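Local coordinates for protein DNA ligase (Aquifex aeolicus, PDB 3QWU) that probably joins nucleic acid ends as an ATP-dependent ligase, binding an adenosine nucleoside and a calcium ion, at residues K16-S21 against D34-I39; L188-A193 against K219-R224; E334-K339 against Y343-F348; I141-P146 against I240-K245. One frame throughout, in Å; residues are numbered along the deposited sequence.

Contact 1: residues K16-S21 against D34-I39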
# COMPACT_ATOMS: atom_id res chain seq x y z
N LYS A 16 -8.50 18.28 22.02
CA LYS A 16 -8.31 17.71 20.69
C LYS A 16 -7.85 16.23 20.75
O LYS A 16 -7.68 15.61 19.71
CB LYS A 16 -7.31 18.56 19.87
CG LYS A 16 -7.71 18.84 18.40
CD LYS A 16 -7.57 17.61 17.46
CE LYS A 16 -7.48 18.00 15.96
NZ LYS A 16 -8.59 18.93 15.51
N LYS A 17 -7.66 15.68 21.95
CA LYS A 17 -7.24 14.26 22.16
C LYS A 17 -5.84 13.85 21.60
O LYS A 17 -5.63 12.72 21.14
CB LYS A 17 -8.36 13.29 21.73
CG LYS A 17 -9.29 12.99 22.91
CD LYS A 17 -10.61 12.38 22.50
CE LYS A 17 -11.56 12.33 23.70
NZ LYS A 17 -12.98 12.41 23.26
N LYS A 18 -4.91 14.80 21.67
CA LYS A 18 -3.50 14.56 21.39
C LYS A 18 -2.75 14.17 22.68
O LYS A 18 -1.76 13.43 22.62
CB LYS A 18 -2.83 15.80 20.76
CG LYS A 18 -3.44 16.29 19.45
CD LYS A 18 -3.82 15.16 18.51
CE LYS A 18 -3.90 15.62 17.05
NZ LYS A 18 -5.01 14.94 16.30
N VAL A 19 -3.21 14.68 23.83
CA VAL A 19 -2.66 14.30 25.13
C VAL A 19 -3.71 13.53 25.94
O VAL A 19 -4.91 13.77 25.79
CB VAL A 19 -2.15 15.56 25.90
CG1 VAL A 19 -2.13 15.32 27.42
CG2 VAL A 19 -0.78 15.95 25.40
N ARG A 20 -3.24 12.58 26.77
CA ARG A 20 -4.09 11.78 27.68
C ARG A 20 -3.35 11.55 29.00
O ARG A 20 -2.13 11.35 29.02
CB ARG A 20 -4.46 10.40 27.10
CG ARG A 20 -4.46 10.29 25.59
CD ARG A 20 -5.55 9.39 25.05
NE ARG A 20 -5.99 9.89 23.75
CZ ARG A 20 -5.77 9.31 22.56
NH1 ARG A 20 -5.13 8.15 22.46
NH2 ARG A 20 -6.22 9.90 21.45
N SER A 21 -4.09 11.53 30.10
CA SER A 21 -3.51 11.20 31.39
C SER A 21 -3.45 9.70 31.49
O SER A 21 -4.36 9.01 31.06
CB SER A 21 -4.33 11.78 32.54
OG SER A 21 -5.69 11.70 32.25
N ASP A 34 0.10 11.89 20.03
CA ASP A 34 0.57 12.29 18.70
C ASP A 34 1.40 13.54 18.80
O ASP A 34 1.38 14.22 19.83
CB ASP A 34 -0.62 12.61 17.78
CG ASP A 34 -1.18 11.39 17.07
OD1 ASP A 34 -0.40 10.45 16.73
OD2 ASP A 34 -2.41 11.38 16.84
N ASP A 35 2.08 13.87 17.70
CA ASP A 35 2.67 15.18 17.52
C ASP A 35 1.58 16.22 17.66
O ASP A 35 0.44 16.01 17.24
CB ASP A 35 3.30 15.32 16.14
CG ASP A 35 4.49 14.42 15.93
OD1 ASP A 35 5.15 14.05 16.92
OD2 ASP A 35 4.76 14.05 14.77
N TYR A 36 1.92 17.33 18.28
CA TYR A 36 1.01 18.46 18.38
C TYR A 36 1.83 19.75 18.51
O TYR A 36 2.58 19.94 19.48
CB TYR A 36 0.05 18.28 19.57
CG TYR A 36 -1.06 19.33 19.64
CD1 TYR A 36 -1.25 20.09 20.79
CD2 TYR A 36 -1.92 19.56 18.55
CE1 TYR A 36 -2.27 21.05 20.86
CE2 TYR A 36 -2.94 20.52 18.61
CZ TYR A 36 -3.10 21.26 19.77
OH TYR A 36 -4.10 22.22 19.86
N LYS A 37 1.68 20.63 17.51
CA LYS A 37 2.30 21.95 17.53
C LYS A 37 3.77 21.86 17.96
O LYS A 37 4.20 22.52 18.94
CB LYS A 37 1.49 22.91 18.43
CG LYS A 37 0.56 23.89 17.68
CD LYS A 37 0.48 25.28 18.38
CE LYS A 37 0.58 26.45 17.37
NZ LYS A 37 1.85 26.41 16.56
N ASP A 38 4.52 21.01 17.24
CA ASP A 38 5.98 20.80 17.43
C ASP A 38 6.40 20.01 18.68
O ASP A 38 7.59 19.70 18.81
CB ASP A 38 6.77 22.13 17.39
CG ASP A 38 6.31 23.06 16.27
OD1 ASP A 38 6.23 24.28 16.51
OD2 ASP A 38 6.00 22.58 15.16
N ILE A 39 5.46 19.71 19.59
CA ILE A 39 5.74 18.81 20.73
C ILE A 39 5.76 17.40 20.21
O ILE A 39 4.73 16.85 19.82
CB ILE A 39 4.64 18.87 21.84
CG1 ILE A 39 4.45 20.30 22.36
CG2 ILE A 39 4.96 17.88 22.98
CD1 ILE A 39 5.71 21.00 22.70

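Contact 2: residues L188-A193 against K219-R224. With ADN (adenosine), chain C.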
# COMPACT_ATOMS: atom_id res chain seq x y z
N LEU A 188 31.12 4.06 14.49
CA LEU A 188 31.98 3.79 13.33
C LEU A 188 33.07 4.83 13.15
O LEU A 188 34.13 4.53 12.60
CB LEU A 188 31.16 3.71 12.04
CG LEU A 188 30.33 2.45 11.85
CD1 LEU A 188 31.24 1.18 11.93
CD2 LEU A 188 29.08 2.35 12.79
N GLY A 189 32.78 6.05 13.63
CA GLY A 189 33.72 7.12 13.68
C GLY A 189 33.11 8.43 13.18
O GLY A 189 31.87 8.56 13.05
N ARG A 190 33.99 9.38 12.93
CA ARG A 190 33.66 10.76 12.59
C ARG A 190 34.08 10.99 11.17
O ARG A 190 35.23 10.73 10.81
CB ARG A 190 34.45 11.69 13.50
CG ARG A 190 34.17 13.14 13.29
CD ARG A 190 34.75 13.90 14.39
NE ARG A 190 34.24 15.25 14.46
CZ ARG A 190 34.71 16.26 13.77
NH1 ARG A 190 35.71 16.06 12.92
NH2 ARG A 190 34.17 17.47 13.92
N PHE A 191 33.16 11.48 10.35
CA PHE A 191 33.37 11.50 8.90
C PHE A 191 32.95 12.81 8.31
O PHE A 191 32.22 13.57 8.95
CB PHE A 191 32.57 10.38 8.21
CG PHE A 191 33.04 9.00 8.57
CD1 PHE A 191 34.07 8.40 7.86
CD2 PHE A 191 32.46 8.29 9.61
CE1 PHE A 191 34.54 7.13 8.22
CE2 PHE A 191 32.89 7.02 9.95
CZ PHE A 191 33.93 6.44 9.26
N THR A 192 33.40 13.03 7.06
CA THR A 192 32.90 14.11 6.19
C THR A 192 32.38 13.50 4.92
O THR A 192 32.74 12.35 4.59
CB THR A 192 34.05 15.08 5.77
OG1 THR A 192 34.96 14.37 4.94
CG2 THR A 192 34.80 15.62 6.98
N ALA A 193 31.57 14.28 4.19
CA ALA A 193 31.06 13.89 2.86
C ALA A 193 32.07 14.05 1.71
O ALA A 193 31.68 14.25 0.57
CB ALA A 193 29.74 14.65 2.51
N LYS A 219 25.07 11.70 12.70
CA LYS A 219 24.88 12.77 13.74
C LYS A 219 25.88 13.91 13.62
O LYS A 219 27.05 13.74 13.93
CB LYS A 219 24.94 12.21 15.15
CG LYS A 219 24.04 11.00 15.30
CD LYS A 219 23.76 10.53 16.72
CE LYS A 219 22.81 9.29 16.68
NZ LYS A 219 22.56 8.65 18.03
N GLU A 220 25.39 15.05 13.16
CA GLU A 220 26.22 16.22 12.91
C GLU A 220 26.89 16.68 14.18
O GLU A 220 26.27 16.80 15.22
CB GLU A 220 25.43 17.37 12.26
CG GLU A 220 26.33 18.41 11.54
CD GLU A 220 25.49 19.46 10.83
OE1 GLU A 220 25.00 20.36 11.52
OE2 GLU A 220 25.24 19.35 9.62
N ASP A 221 28.18 16.91 14.07
CA ASP A 221 29.01 17.24 15.22
C ASP A 221 28.89 18.75 15.33
O ASP A 221 29.75 19.48 14.92
CB ASP A 221 30.44 16.79 14.93
CG ASP A 221 31.39 17.00 16.10
OD1 ASP A 221 30.99 16.75 17.26
OD2 ASP A 221 32.57 17.36 15.83
N SER A 222 27.76 19.23 15.82
CA SER A 222 27.51 20.63 15.77
C SER A 222 26.43 21.03 16.72
O SER A 222 25.84 20.19 17.35
CB SER A 222 27.07 20.98 14.36
OG SER A 222 25.80 20.41 14.13
N GLU A 223 26.19 22.34 16.82
CA GLU A 223 25.10 22.86 17.66
C GLU A 223 23.71 22.40 17.20
O GLU A 223 22.93 21.92 17.99
CB GLU A 223 25.15 24.39 17.80
CG GLU A 223 25.89 24.89 19.04
CD GLU A 223 25.31 24.37 20.35
OE1 GLU A 223 24.06 24.29 20.47
OE2 GLU A 223 26.11 24.06 21.28
N ARG A 224 23.39 22.54 15.95
CA ARG A 224 22.07 22.11 15.53
C ARG A 224 21.98 20.57 15.57
O ARG A 224 20.90 20.01 15.74
CB ARG A 224 21.71 22.71 14.18
CG ARG A 224 22.54 22.18 13.03
CD ARG A 224 21.88 22.47 11.72
NE ARG A 224 22.53 21.71 10.67
CZ ARG A 224 22.30 21.88 9.37
NH1 ARG A 224 22.94 21.10 8.49
NH2 ARG A 224 21.43 22.80 8.95
O5' ADN C . 13.83 6.81 14.43
C5' ADN C . 15.01 6.01 14.46
C4' ADN C . 14.91 4.98 15.58
O4' ADN C . 16.01 4.02 15.52
C3' ADN C . 15.01 5.65 16.94
O3' ADN C . 13.76 6.08 17.49
C2' ADN C . 15.71 4.61 17.81
O2' ADN C . 14.78 3.92 18.62
C1' ADN C . 16.39 3.63 16.86
N9 ADN C . 17.86 3.65 16.93
C8 ADN C . 18.63 2.54 16.86
N7 ADN C . 19.95 2.82 16.95
C5 ADN C . 20.01 4.17 17.03
C6 ADN C . 21.11 5.14 17.11
N6 ADN C . 22.39 4.65 17.11
N1 ADN C . 20.81 6.47 17.22
C2 ADN C . 19.51 6.90 17.20
N3 ADN C . 18.45 6.05 17.10
C4 ADN C . 18.65 4.72 17.03

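Contact 3: residues E334-K339 against Y343-F348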
# COMPACT_ATOMS: atom_id res chain seq x y z
N GLU A 334 -2.75 -14.72 25.96
CA GLU A 334 -1.71 -15.34 26.75
C GLU A 334 -1.65 -16.82 26.44
O GLU A 334 -2.68 -17.45 26.38
CB GLU A 334 -2.04 -15.16 28.26
CG GLU A 334 -1.03 -15.81 29.22
CD GLU A 334 -1.43 -15.71 30.70
OE1 GLU A 334 -1.73 -14.59 31.17
OE2 GLU A 334 -1.41 -16.75 31.40
N ARG A 335 -0.46 -17.39 26.29
CA ARG A 335 -0.32 -18.86 26.25
C ARG A 335 0.22 -19.38 27.57
O ARG A 335 -0.40 -20.22 28.19
CB ARG A 335 0.61 -19.33 25.14
CG ARG A 335 0.34 -18.73 23.78
CD ARG A 335 1.53 -18.96 22.84
NE ARG A 335 1.69 -20.35 22.44
CZ ARG A 335 1.08 -20.93 21.40
NH1 ARG A 335 0.23 -20.27 20.61
NH2 ARG A 335 1.32 -22.22 21.16
N ARG A 336 1.37 -18.86 28.00
CA ARG A 336 2.08 -19.36 29.20
C ARG A 336 2.55 -18.21 30.12
O ARG A 336 3.13 -17.22 29.65
CB ARG A 336 3.33 -20.16 28.79
CG ARG A 336 3.17 -21.66 28.67
CD ARG A 336 4.50 -22.37 28.34
NE ARG A 336 5.46 -22.27 29.44
CZ ARG A 336 6.69 -21.74 29.37
NH1 ARG A 336 7.19 -21.24 28.23
NH2 ARG A 336 7.46 -21.73 30.47
N LEU A 337 2.28 -18.35 31.42
CA LEU A 337 2.87 -17.51 32.46
C LEU A 337 3.30 -18.41 33.62
O LEU A 337 2.49 -18.83 34.43
CB LEU A 337 1.91 -16.42 32.92
CG LEU A 337 2.47 -15.31 33.84
CD1 LEU A 337 3.80 -14.63 33.34
CD2 LEU A 337 1.40 -14.25 34.06
N GLU A 338 4.59 -18.68 33.67
CA GLU A 338 5.16 -19.72 34.52
C GLU A 338 6.48 -19.27 35.18
O GLU A 338 7.36 -18.71 34.50
CB GLU A 338 5.52 -20.91 33.64
CG GLU A 338 4.59 -22.08 33.60
CD GLU A 338 5.34 -23.30 33.03
OE1 GLU A 338 6.00 -23.16 31.96
OE2 GLU A 338 5.30 -24.37 33.67
N LYS A 339 6.67 -19.54 36.46
CA LYS A 339 8.00 -19.42 37.03
C LYS A 339 9.01 -20.21 36.21
O LYS A 339 8.72 -21.27 35.68
CB LYS A 339 8.04 -19.93 38.46
CG LYS A 339 9.19 -19.36 39.25
CD LYS A 339 8.87 -17.97 39.73
CE LYS A 339 10.03 -17.37 40.50
NZ LYS A 339 11.11 -17.04 39.55
N TYR A 343 12.74 -15.98 37.24
CA TYR A 343 11.90 -15.11 36.41
C TYR A 343 10.59 -15.78 36.09
O TYR A 343 10.49 -17.00 36.03
CB TYR A 343 12.61 -14.77 35.10
CG TYR A 343 13.91 -14.03 35.31
CD1 TYR A 343 13.95 -12.64 35.32
CD2 TYR A 343 15.09 -14.73 35.52
CE1 TYR A 343 15.16 -11.95 35.53
CE2 TYR A 343 16.32 -14.03 35.72
CZ TYR A 343 16.34 -12.65 35.73
OH TYR A 343 17.53 -11.97 35.95
N TRP A 344 9.57 -14.96 35.90
CA TRP A 344 8.32 -15.38 35.29
C TRP A 344 8.46 -15.37 33.76
O TRP A 344 8.73 -14.31 33.18
CB TRP A 344 7.21 -14.46 35.77
CG TRP A 344 6.94 -14.70 37.19
CD1 TRP A 344 7.56 -14.12 38.26
CD2 TRP A 344 6.01 -15.64 37.72
NE1 TRP A 344 7.04 -14.62 39.43
CE2 TRP A 344 6.09 -15.56 39.13
CE3 TRP A 344 5.10 -16.54 37.14
CZ2 TRP A 344 5.30 -16.33 39.97
CZ3 TRP A 344 4.30 -17.32 37.99
CH2 TRP A 344 4.42 -17.21 39.39
N ARG A 345 8.32 -16.52 33.10
CA ARG A 345 8.34 -16.56 31.64
C ARG A 345 6.96 -16.25 31.04
O ARG A 345 5.95 -16.85 31.45
CB ARG A 345 8.82 -17.93 31.15
CG ARG A 345 8.55 -18.20 29.71
CD ARG A 345 9.32 -17.30 28.83
NE ARG A 345 10.74 -17.57 28.94
CZ ARG A 345 11.68 -16.95 28.25
NH1 ARG A 345 11.38 -15.98 27.40
NH2 ARG A 345 12.94 -17.30 28.44
N LEU A 346 6.90 -15.30 30.11
CA LEU A 346 5.65 -15.00 29.41
C LEU A 346 5.75 -15.36 27.93
O LEU A 346 6.74 -15.03 27.26
CB LEU A 346 5.27 -13.54 29.51
CG LEU A 346 3.97 -13.14 28.81
CD1 LEU A 346 2.74 -13.78 29.46
CD2 LEU A 346 3.88 -11.64 28.85
N GLU A 347 4.73 -16.05 27.44
CA GLU A 347 4.59 -16.31 26.01
C GLU A 347 3.21 -15.85 25.63
O GLU A 347 2.26 -16.17 26.32
CB GLU A 347 4.69 -17.81 25.67
CG GLU A 347 6.03 -18.47 25.90
CD GLU A 347 6.09 -19.88 25.32
OE1 GLU A 347 5.28 -20.23 24.43
OE2 GLU A 347 6.99 -20.64 25.75
N PHE A 348 3.08 -15.14 24.52
CA PHE A 348 1.76 -14.71 24.11
C PHE A 348 1.65 -14.52 22.61
O PHE A 348 2.65 -14.38 21.90
CB PHE A 348 1.34 -13.43 24.87
CG PHE A 348 2.09 -12.20 24.46
CD1 PHE A 348 3.27 -11.84 25.09
CD2 PHE A 348 1.59 -11.36 23.45
CE1 PHE A 348 3.97 -10.68 24.71
CE2 PHE A 348 2.28 -10.20 23.07
CZ PHE A 348 3.47 -9.87 23.67

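Contact 4: residues I141-P146 against I240-K245. With CA (calcium ion), chain D.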
# COMPACT_ATOMS: atom_id res chain seq x y z
N ILE A 141 8.73 -6.76 19.06
CA ILE A 141 9.38 -6.90 17.78
C ILE A 141 9.82 -8.37 17.68
O ILE A 141 10.53 -8.88 18.55
CB ILE A 141 10.61 -5.93 17.75
CG1 ILE A 141 10.13 -4.47 17.76
CG2 ILE A 141 11.52 -6.16 16.55
CD1 ILE A 141 9.25 -4.10 16.57
N GLU A 142 9.34 -9.06 16.66
CA GLU A 142 9.68 -10.43 16.37
C GLU A 142 11.17 -10.54 16.05
O GLU A 142 11.87 -11.43 16.51
CB GLU A 142 8.85 -10.80 15.14
CG GLU A 142 9.11 -12.14 14.51
CD GLU A 142 8.48 -12.19 13.12
OE1 GLU A 142 7.63 -11.30 12.84
OE2 GLU A 142 8.86 -13.10 12.33
N GLU A 143 11.64 -9.60 15.22
CA GLU A 143 13.05 -9.58 14.75
C GLU A 143 14.06 -9.30 15.86
O GLU A 143 13.76 -8.60 16.83
CB GLU A 143 13.28 -8.48 13.66
CG GLU A 143 12.68 -8.75 12.25
CD GLU A 143 13.09 -7.68 11.19
OE1 GLU A 143 12.59 -6.53 11.25
OE2 GLU A 143 13.92 -8.01 10.28
N SER A 144 15.27 -9.80 15.65
CA SER A 144 16.40 -9.60 16.55
C SER A 144 17.61 -9.19 15.73
O SER A 144 17.74 -9.62 14.60
CB SER A 144 16.75 -10.93 17.23
OG SER A 144 17.60 -10.75 18.34
N PRO A 145 18.52 -8.37 16.30
CA PRO A 145 19.86 -8.27 15.77
C PRO A 145 20.53 -9.62 15.94
O PRO A 145 20.27 -10.30 16.92
CB PRO A 145 20.54 -7.25 16.66
CG PRO A 145 19.50 -6.59 17.39
CD PRO A 145 18.32 -7.48 17.45
N PRO A 146 21.43 -10.00 15.02
CA PRO A 146 22.03 -11.33 15.14
C PRO A 146 22.90 -11.53 16.37
O PRO A 146 23.02 -12.66 16.81
CB PRO A 146 22.82 -11.49 13.84
CG PRO A 146 22.98 -10.09 13.30
CD PRO A 146 21.74 -9.39 13.72
N ILE A 240 9.70 -6.00 4.92
CA ILE A 240 8.55 -6.30 4.10
C ILE A 240 8.08 -7.69 4.48
O ILE A 240 6.92 -7.89 4.80
CB ILE A 240 8.84 -6.15 2.60
CG1 ILE A 240 9.23 -4.72 2.31
CG2 ILE A 240 7.62 -6.52 1.82
CD1 ILE A 240 9.55 -4.44 0.88
N LYS A 241 9.01 -8.63 4.55
CA LYS A 241 8.68 -10.03 4.87
C LYS A 241 8.06 -10.25 6.23
O LYS A 241 7.05 -10.97 6.34
CB LYS A 241 9.92 -10.90 4.78
CG LYS A 241 9.82 -12.32 5.39
CD LYS A 241 9.82 -13.44 4.38
CE LYS A 241 9.78 -14.84 5.04
NZ LYS A 241 10.82 -15.77 4.40
N THR A 242 8.65 -9.69 7.28
CA THR A 242 8.14 -9.95 8.60
C THR A 242 6.87 -9.19 8.85
O THR A 242 6.23 -9.44 9.81
CB THR A 242 9.13 -9.58 9.71
OG1 THR A 242 9.42 -8.22 9.56
CG2 THR A 242 10.46 -10.39 9.57
N ASN A 243 6.51 -8.26 7.98
CA ASN A 243 5.24 -7.54 8.14
C ASN A 243 4.08 -8.09 7.32
O ASN A 243 3.04 -7.43 7.19
CB ASN A 243 5.44 -6.08 7.80
CG ASN A 243 5.65 -5.28 9.02
OD1 ASN A 243 4.70 -4.66 9.54
ND2 ASN A 243 6.89 -5.34 9.57
N ALA A 244 4.26 -9.26 6.71
CA ALA A 244 3.20 -9.86 5.90
C ALA A 244 1.89 -10.01 6.69
O ALA A 244 0.85 -9.65 6.19
CB ALA A 244 3.64 -11.22 5.37
N LYS A 245 1.94 -10.57 7.90
CA LYS A 245 0.74 -10.89 8.67
C LYS A 245 -0.02 -9.62 9.06
O LYS A 245 -1.21 -9.64 9.40
CB LYS A 245 1.11 -11.71 9.90
CG LYS A 245 1.54 -13.12 9.51
CD LYS A 245 2.15 -13.90 10.65
CE LYS A 245 2.44 -15.36 10.31
NZ LYS A 245 2.85 -16.10 11.54
CA CA D . 14.20 -4.74 10.41
O HOH W 1 14.09 -2.62 9.70
O HOH W 2 12.69 -3.52 11.73

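Contact 1: residues K16-S21 against D34-I39
The aliphatic stem of Lys18 runs at roughly a right angle to the side chain of Tyr36, and the two meet near the root of the phenol ring. Lys18 CG lies 3.7 Å from Tyr36 CD2, approaching the ring obliquely, while Lys18 CB sits 4.0 Å from Tyr36 CB. With Tyr36 CG trans to its own N (chi1 -172°), the ring swings to the side where the lysine stem passes; Leu9, Glu12 and Ala13 of helix 7-15 also touch it. Beyond CG the lysine chain bends and slants across Asp34, CD coming within 4.2 Å of Asp34 CB. The ammonium then stops short of the carboxylate: Lys18 NZ and Asp34 OD2 are 4.4 Å apart, too far for a salt bridge, though some attraction probably remains. These residues flank the open end of a beta hairpin, strands 19-24 and 27-32, where Lys18 and Asn33 are joined by backbone hydrogen bonding. Just past it the chain reverses in a type I' turn from Tyr36 to Ile39. Its ends are tied both ways, Ile39 N to Tyr36 O at 2.9 Å and Tyr36 N to Ile39 O at 3.2 Å, which fixes the backbone from which the tyrosine ring projects.

Contact 2: residues L188-A193 against K219-R224
Arg190, on edge strand 187-191, and Asp221, just past the end of the parallel strand 215-220, have CA atoms 8.4 Å apart, because strand 75-80 runs between the two strands in the mixed five-stranded sheet of the adenylation domain. The arginine bridges this gap over Trp76 of the middle strand, a side chain that both partners touch. Arg190 CG is trans to the backbone N (chi1 -178°) and the chain stays extended as far as NE, delivering the guanidinium edge to one carboxylate oxygen. Asp221 OD2 accepts from NH2 along a fairly straight but very short contact, whose exact length is doubtful, and weakly from Arg190 NE at 3.0 Å. The two planes stand almost perpendicular, 87° apart, so this is not the flat two-oxygen pairing of an arginine with a carboxylate.

Lys219, near the end of strand 215-220, extends to the adenosine, its NZ donating to ADN N1 at 2.9 Å while also forming salt bridges with Glu78 and Asp158. Replacing Lys219 by an alanine is likely to leave adenine N1 without this donor and both carboxylates without their shared cation. Beyond the inverse gamma turn centred on Asp221, Arg224 grips buried Glu220 side-on, NE reaching OE1 at 2.9 Å and NH1 reaching OE2 at 3.1 Å. Glu220 OE1 also takes a hydrogen bond from Ser222 OG at 2.7 Å, on its anti lone pair.

Contact 3: residues E334-K339 against Y343-F348
Antiparallel pairing of Glu334-Lys339 with Tyr343-Phe348 makes this contact a beta hairpin, two strands of the three-stranded sheet in the C-terminal region; strand 303-310 lies on the other side of 343-352. The short strand axes run 4.5 Å apart and 169° from parallel. A classic beta bulge interrupts the register: Arg335 N and Arg336 N both donate to Glu347 O, at 3.0 and 3.3 Å, from the same face of its carbonyl plane. Glu338 and Arg345 then form a regular hydrogen-bonded pair.

On the side of the sheet carrying Arg336, Glu338 and Glu347, charges interlock. The Arg336 guanidinium meets Glu347 OE2 edge-on, NH1 lying 2.6 Å away and well above the carboxylate plane, with the two planes 84° apart. Its NE and NH2 both bind Glu338 OE1 on the anti side. A leucine in place of Arg336 would probably leave Glu338 and Glu347 without the cation that joins them, and their side chains freer to turn.

The other face is largely apolar. Leu337 CD1 touches Leu346 CD1 at 4.1 Å, and Ala316 of helix 313-325 packs against Leu337. Near the turn, Lys339 bends at chi2 (80°) to lay CD over one face of the Trp344 indole, 4.0 Å from the centroid of the five-membered ring, a CH-pi contact; its NZ goes on to Gly341 O. One arginine thus serves two carboxylates on one face, which probably offsets much of their charge, while the other face is held mainly by carbon contacts.

Contact 4: residues I141-P146 against I240-K245
Glu143 CG lies trans to the carbonyl carbon (chi1 -72°) and Thr242 turns its CG2 the same way on its own residue (OG1 at chi1 59°), which brings the glutamate stem and the threonine methyl together at about a right angle. The meeting, Glu143 CG to Thr242 CG2 at 3.8 Å, sits beside the calcium site, where the loop between strands 127-134 and 153-161 of the adenylation domain faces the C-terminal end of helix 233-242. No hydrogen bond crosses here. Thr242 OG1 instead bonds to Met238 O, one turn back in its helix, and stays 4.0 Å from Glu143 OE1.

Past the methyl the glutamate chain is extended and carries its carboxylate to the metal. Asp82 and Asp239 complete the protein ligands, and Asp239 belongs to the same helix as Thr242, so the packing accompanies the meeting of a loop ligand and a helix ligand at the metal. Glu142 also points at the helix end. Its OE1 comes within 3.8 Å of Thr242 O, two acceptors that Lys304 NZ holds together, by a salt bridge to the first and a hydrogen bond to the second. Glu142 is modelled in two conformers, so that detail is less certain. Glu143 binds the calcium ion in monodentate fashion: its OE1 lies 2.5 Å from the metal while OE2 of the same carboxylate stays 3.3 Å from the calcium, and two waters fill further positions.

Overall arrangement
The four contacts share no residue and none touches another. Contact 3 alone is a strand pairing, bulged near one end, with partly buried side chains; contacts 1, 2 and 4 are smaller surface contacts. Contact 1 is aliphatic-aromatic packing away from the annotated sites, whereas contact 2 ties an edge strand to the turn after another strand through charge. Contacts 2 and 3, on opposite sides of the chain's centre, both use arginine-carboxylate pairs, but one spans an intervening strand and the other decorates a hairpin. Contact 4, nearest the chain's centre, links the loop 141-146 to the end of helix 233-242 and holds a metal ligand. Contact 2, nested within the loop that contact 4 closes, holds a residue that binds adenosine.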